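Long-range contact in SusD homolog (PDB 3EHM), which probably binds mucin O-glycans at the cell surface of the gut symbiont Bacteroides thetaiotaomicron as a SusD-like outer-membrane lipoprotein: residues Phe75-Phe83 and Pro467-Ile476. Numbering follows the deposited sequence.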
loop_
_atom_site.group_PDB
_atom_site.type_symbol
_atom_site.label_atom_id
_atom_site.label_comp_id
_atom_site.label_asym_id
_atom_site.label_seq_id
_atom_site.Cartn_x
_atom_site.Cartn_y
_atom_site.Cartn_z
ATOM N N PHE A 75 21.155 -9.353 7.056
ATOM C CA PHE A 75 21.269 -8.285 6.064
ATOM C C PHE A 75 21.329 -8.859 4.653
ATOM O O PHE A 75 21.952 -8.281 3.763
ATOM C CB PHE A 75 22.521 -7.440 6.324
ATOM C CG PHE A 75 22.683 -7.022 7.759
ATOM C CD1 PHE A 75 21.702 -6.271 8.395
ATOM C CD2 PHE A 75 23.809 -7.403 8.481
ATOM C CE1 PHE A 75 21.837 -5.907 9.737
ATOM C CE2 PHE A 75 23.955 -7.046 9.818
ATOM C CZ PHE A 75 22.967 -6.296 10.450
ATOM N N ASN A 76 20.666 -9.992 4.450
ATOM C CA ASN A 76 20.663 -10.655 3.153
ATOM C C ASN A 76 19.413 -10.460 2.293
ATOM O O ASN A 76 19.314 -11.063 1.223
ATOM C CB ASN A 76 20.907 -12.152 3.345
ATOM C CG ASN A 76 22.314 -12.455 3.817
ATOM O OD1 ASN A 76 22.528 -13.366 4.623
ATOM N ND2 ASN A 76 23.285 -11.702 3.309
ATOM N N ASN A 77 18.451 -9.656 2.743
ATOM C CA ASN A 77 17.265 -9.433 1.916
ATOM C C ASN A 77 16.717 -8.009 1.958
ATOM O O ASN A 77 17.333 -7.105 2.534
ATOM C CB ASN A 77 16.148 -10.449 2.233
ATOM C CG ASN A 77 15.536 -10.264 3.612
ATOM O OD1 ASN A 77 15.602 -9.187 4.204
ATOM N ND2 ASN A 77 14.909 -11.320 4.117
ATOM N N GLU A 78 15.561 -7.813 1.332
ATOM C CA GLU A 78 14.935 -6.492 1.240
ATOM C C GLU A 78 14.591 -5.806 2.565
ATOM O O GLU A 78 14.454 -4.578 2.612
ATOM C CB GLU A 78 13.668 -6.574 0.377
ATOM C CG GLU A 78 12.533 -7.343 1.031
ATOM C CD GLU A 78 12.542 -8.818 0.700
ATOM O OE1 GLU A 78 13.634 -9.389 0.478
ATOM O OE2 GLU A 78 11.446 -9.415 0.676
ATOM N N ALA A 79 14.442 -6.577 3.638
ATOM C CA ALA A 79 14.106 -5.978 4.933
ATOM C C ALA A 79 15.151 -4.934 5.304
ATOM O O ALA A 79 14.835 -3.899 5.895
ATOM C CB ALA A 79 14.025 -7.049 6.013
ATOM N N ASN A 80 16.401 -5.208 4.953
ATOM C CA ASN A 80 17.471 -4.271 5.249
ATOM C C ASN A 80 18.040 -3.645 3.984
ATOM O O ASN A 80 19.218 -3.295 3.906
ATOM C CB ASN A 80 18.551 -4.953 6.078
ATOM C CG ASN A 80 18.103 -5.180 7.505
ATOM O OD1 ASN A 80 18.518 -4.467 8.423
ATOM N ND2 ASN A 80 17.227 -6.157 7.698
ATOM N N TRP A 81 17.163 -3.530 2.993
ATOM C CA TRP A 81 17.460 -2.892 1.720
ATOM C C TRP A 81 18.490 -3.580 0.831
ATOM O O TRP A 81 19.083 -2.941 -0.035
ATOM C CB TRP A 81 17.893 -1.442 1.976
ATOM C CG TRP A 81 16.965 -0.649 2.874
ATOM C CD1 TRP A 81 16.117 -1.138 3.831
ATOM C CD2 TRP A 81 16.881 0.778 2.964
ATOM N NE1 TRP A 81 15.518 -0.104 4.514
ATOM C CE2 TRP A 81 15.970 1.084 4.001
ATOM C CE3 TRP A 81 17.491 1.830 2.270
ATOM C CZ2 TRP A 81 15.656 2.400 4.361
ATOM C CZ3 TRP A 81 17.178 3.141 2.629
ATOM C CH2 TRP A 81 16.267 3.410 3.665
ATOM N N ASN A 82 18.710 -4.874 1.038
ATOM C CA ASN A 82 19.655 -5.610 0.206
ATOM C C ASN A 82 18.809 -6.305 -0.859
ATOM O O ASN A 82 18.310 -7.415 -0.653
ATOM C CB ASN A 82 20.421 -6.637 1.043
ATOM C CG ASN A 82 21.604 -7.227 0.300
ATOM O OD1 ASN A 82 22.408 -7.965 0.874
ATOM N ND2 ASN A 82 21.714 -6.907 -0.982
ATOM N N PHE A 83 18.640 -5.636 -1.994
ATOM C CA PHE A 83 17.816 -6.158 -3.075
ATOM C C PHE A 83 18.521 -7.199 -3.941
ATOM O O PHE A 83 18.909 -6.924 -5.078
ATOM C CB PHE A 83 17.308 -4.997 -3.935
ATOM C CG PHE A 83 16.525 -3.959 -3.163
ATOM C CD1 PHE A 83 15.888 -4.287 -1.966
ATOM C CD2 PHE A 83 16.387 -2.665 -3.657
ATOM C CE1 PHE A 83 15.123 -3.338 -1.275
ATOM C CE2 PHE A 83 15.621 -1.708 -2.975
ATOM C CZ PHE A 83 14.990 -2.048 -1.783
ATOM N N PRO A 467 15.556 4.646 9.685
ATOM C CA PRO A 467 15.952 3.240 9.781
ATOM C C PRO A 467 17.006 3.033 10.869
ATOM O O PRO A 467 17.880 3.871 11.065
ATOM C CB PRO A 467 16.476 2.932 8.379
ATOM C CG PRO A 467 16.986 4.268 7.901
ATOM C CD PRO A 467 15.907 5.206 8.367
HETATM N N MSE A 468 16.913 1.915 11.577
HETATM C CA MSE A 468 17.858 1.614 12.643
HETATM C C MSE A 468 19.197 1.158 12.073
HETATM O O MSE A 468 20.253 1.476 12.615
HETATM C CB MSE A 468 17.284 0.534 13.548
HETATM C CG MSE A 468 18.160 0.194 14.722
HETATM SE SE MSE A 468 17.367 -1.165 15.828
HETATM C CE MSE A 468 15.707 -1.474 14.906
ATOM N N ASP A 469 19.138 0.402 10.980
ATOM C CA ASP A 469 20.333 -0.097 10.305
ATOM C C ASP A 469 20.892 1.024 9.432
ATOM O O ASP A 469 20.477 1.201 8.288
ATOM C CB ASP A 469 19.967 -1.304 9.437
ATOM C CG ASP A 469 21.160 -1.886 8.705
ATOM O OD1 ASP A 469 22.306 -1.442 8.958
ATOM O OD2 ASP A 469 20.945 -2.796 7.875
ATOM N N GLU A 470 21.844 1.777 9.974
ATOM C CA GLU A 470 22.431 2.892 9.247
ATOM C C GLU A 470 23.204 2.506 7.989
ATOM O O GLU A 470 23.593 3.370 7.205
ATOM C CB GLU A 470 23.326 3.707 10.183
ATOM C CG GLU A 470 22.554 4.398 11.301
ATOM C CD GLU A 470 23.380 5.445 12.022
ATOM O OE1 GLU A 470 24.420 5.084 12.616
ATOM O OE2 GLU A 470 22.986 6.633 11.990
ATOM N N ALA A 471 23.426 1.212 7.789
ATOM C CA ALA A 471 24.141 0.758 6.604
ATOM C C ALA A 471 23.175 0.460 5.453
ATOM O O ALA A 471 23.601 0.258 4.317
ATOM C CB ALA A 471 24.958 -0.484 6.930
ATOM N N ALA A 472 21.877 0.442 5.750
ATOM C CA ALA A 472 20.862 0.147 4.736
ATOM C C ALA A 472 20.830 1.116 3.551
ATOM O O ALA A 472 20.816 0.685 2.397
ATOM C CB ALA A 472 19.474 0.068 5.390
ATOM N N PRO A 473 20.810 2.435 3.811
ATOM C CA PRO A 473 20.778 3.393 2.700
ATOM C C PRO A 473 21.927 3.194 1.712
ATOM O O PRO A 473 21.753 3.334 0.501
ATOM C CB PRO A 473 20.842 4.743 3.411
ATOM C CG PRO A 473 20.094 4.465 4.694
ATOM C CD PRO A 473 20.692 3.133 5.104
ATOM N N GLY A 474 23.101 2.859 2.237
ATOM C CA GLY A 474 24.254 2.650 1.383
ATOM C C GLY A 474 24.071 1.496 0.417
ATOM O O GLY A 474 24.646 1.497 -0.672
ATOM N N ARG A 475 23.267 0.511 0.811
ATOM C CA ARG A 475 23.021 -0.655 -0.028
ATOM C C ARG A 475 22.245 -0.343 -1.304
ATOM O O ARG A 475 22.310 -1.107 -2.270
ATOM C CB ARG A 475 22.279 -1.741 0.764
ATOM C CG ARG A 475 23.055 -2.281 1.947
ATOM C CD ARG A 475 22.449 -3.562 2.513
ATOM N NE ARG A 475 23.266 -4.067 3.615
ATOM C CZ ARG A 475 23.005 -3.871 4.905
ATOM N NH1 ARG A 475 21.930 -3.190 5.275
ATOM N NH2 ARG A 475 23.846 -4.329 5.829
ATOM N N ILE A 476 21.508 0.764 -1.322
ATOM C CA ILE A 476 20.748 1.113 -2.521
ATOM C C ILE A 476 21.314 2.329 -3.237
ATOM O O ILE A 476 20.741 2.793 -4.222
ATOM C CB ILE A 476 19.265 1.395 -2.208
ATOM C CG1 ILE A 476 19.148 2.630 -1.316
ATOM C CG2 ILE A 476 18.636 0.173 -1.568
ATOM C CD1 ILE A 476 17.719 3.087 -1.094
HETATM O O HOH W 1 19.873 -3.120 -2.714
#
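Trp81 and Ala472 bring the loop Phe75-Phe83 and the turn-plus-short-helix segment Pro467-Ile476 together, their CA atoms 5.5 Å apart. The indole lies against Ala472 and Pro473 in the short, weakly bonded helical turn: Ala472 CB sits over one face, 3.6 Å from the centroid of the five-membered ring and 13° off its normal, a CH-pi contact. Farther along the six-membered ring, Pro473 and the CD1 methyl of Ile476 close in obliquely, with Ile476 CD1 3.6 Å from Trp81 CE3, while Pro467 CB approaches Trp81 CZ2 more loosely, at 4.1 Å. Trp81 NE1 does not enter this apolar patch but bonds to Thr313 OG1, and Tyr63 meets the indole edge-to-face. The CG2 branch of Ile476 leans instead on the Phe83 ring.

Beside this apolar patch runs a polar strip. The chain of Arg475 is extended from CG to NE (chi2 -167°), carrying the guanidinium back to the preceding turn, where NH1 forms a salt bridge with Asp469 OD2 at 2.8 Å, nearly straight and on the syn side, though tilted out of the carboxylate plane. The same Arg475 NH1 gives a weak, bent bond to Asn80 O at 3.0 Å, so one nitrogen serves both the turn and, weakly, the facing loop. Phe75 lays its CB, not its ring, over a face of the guanidinium, 3.4 Å from Arg475 NH2, which meets the ring obliquely although the two planes are within 14°. Asp469 OD1 caps the turn by accepting from Ala471 N. A water donates to Trp81 O and Arg475 O and accepts from Phe83 N, bridging the two backbones.

Two largely irregular segments, nearly 400 residues apart in a SusD-like fold, are thus joined by apolar packing round an indole, one weak hydrogen bond and a shared water; the ion pair, internal to one segment, would be expected to balance the arginine's charge and hold its guanidinium near the loop carbonyl.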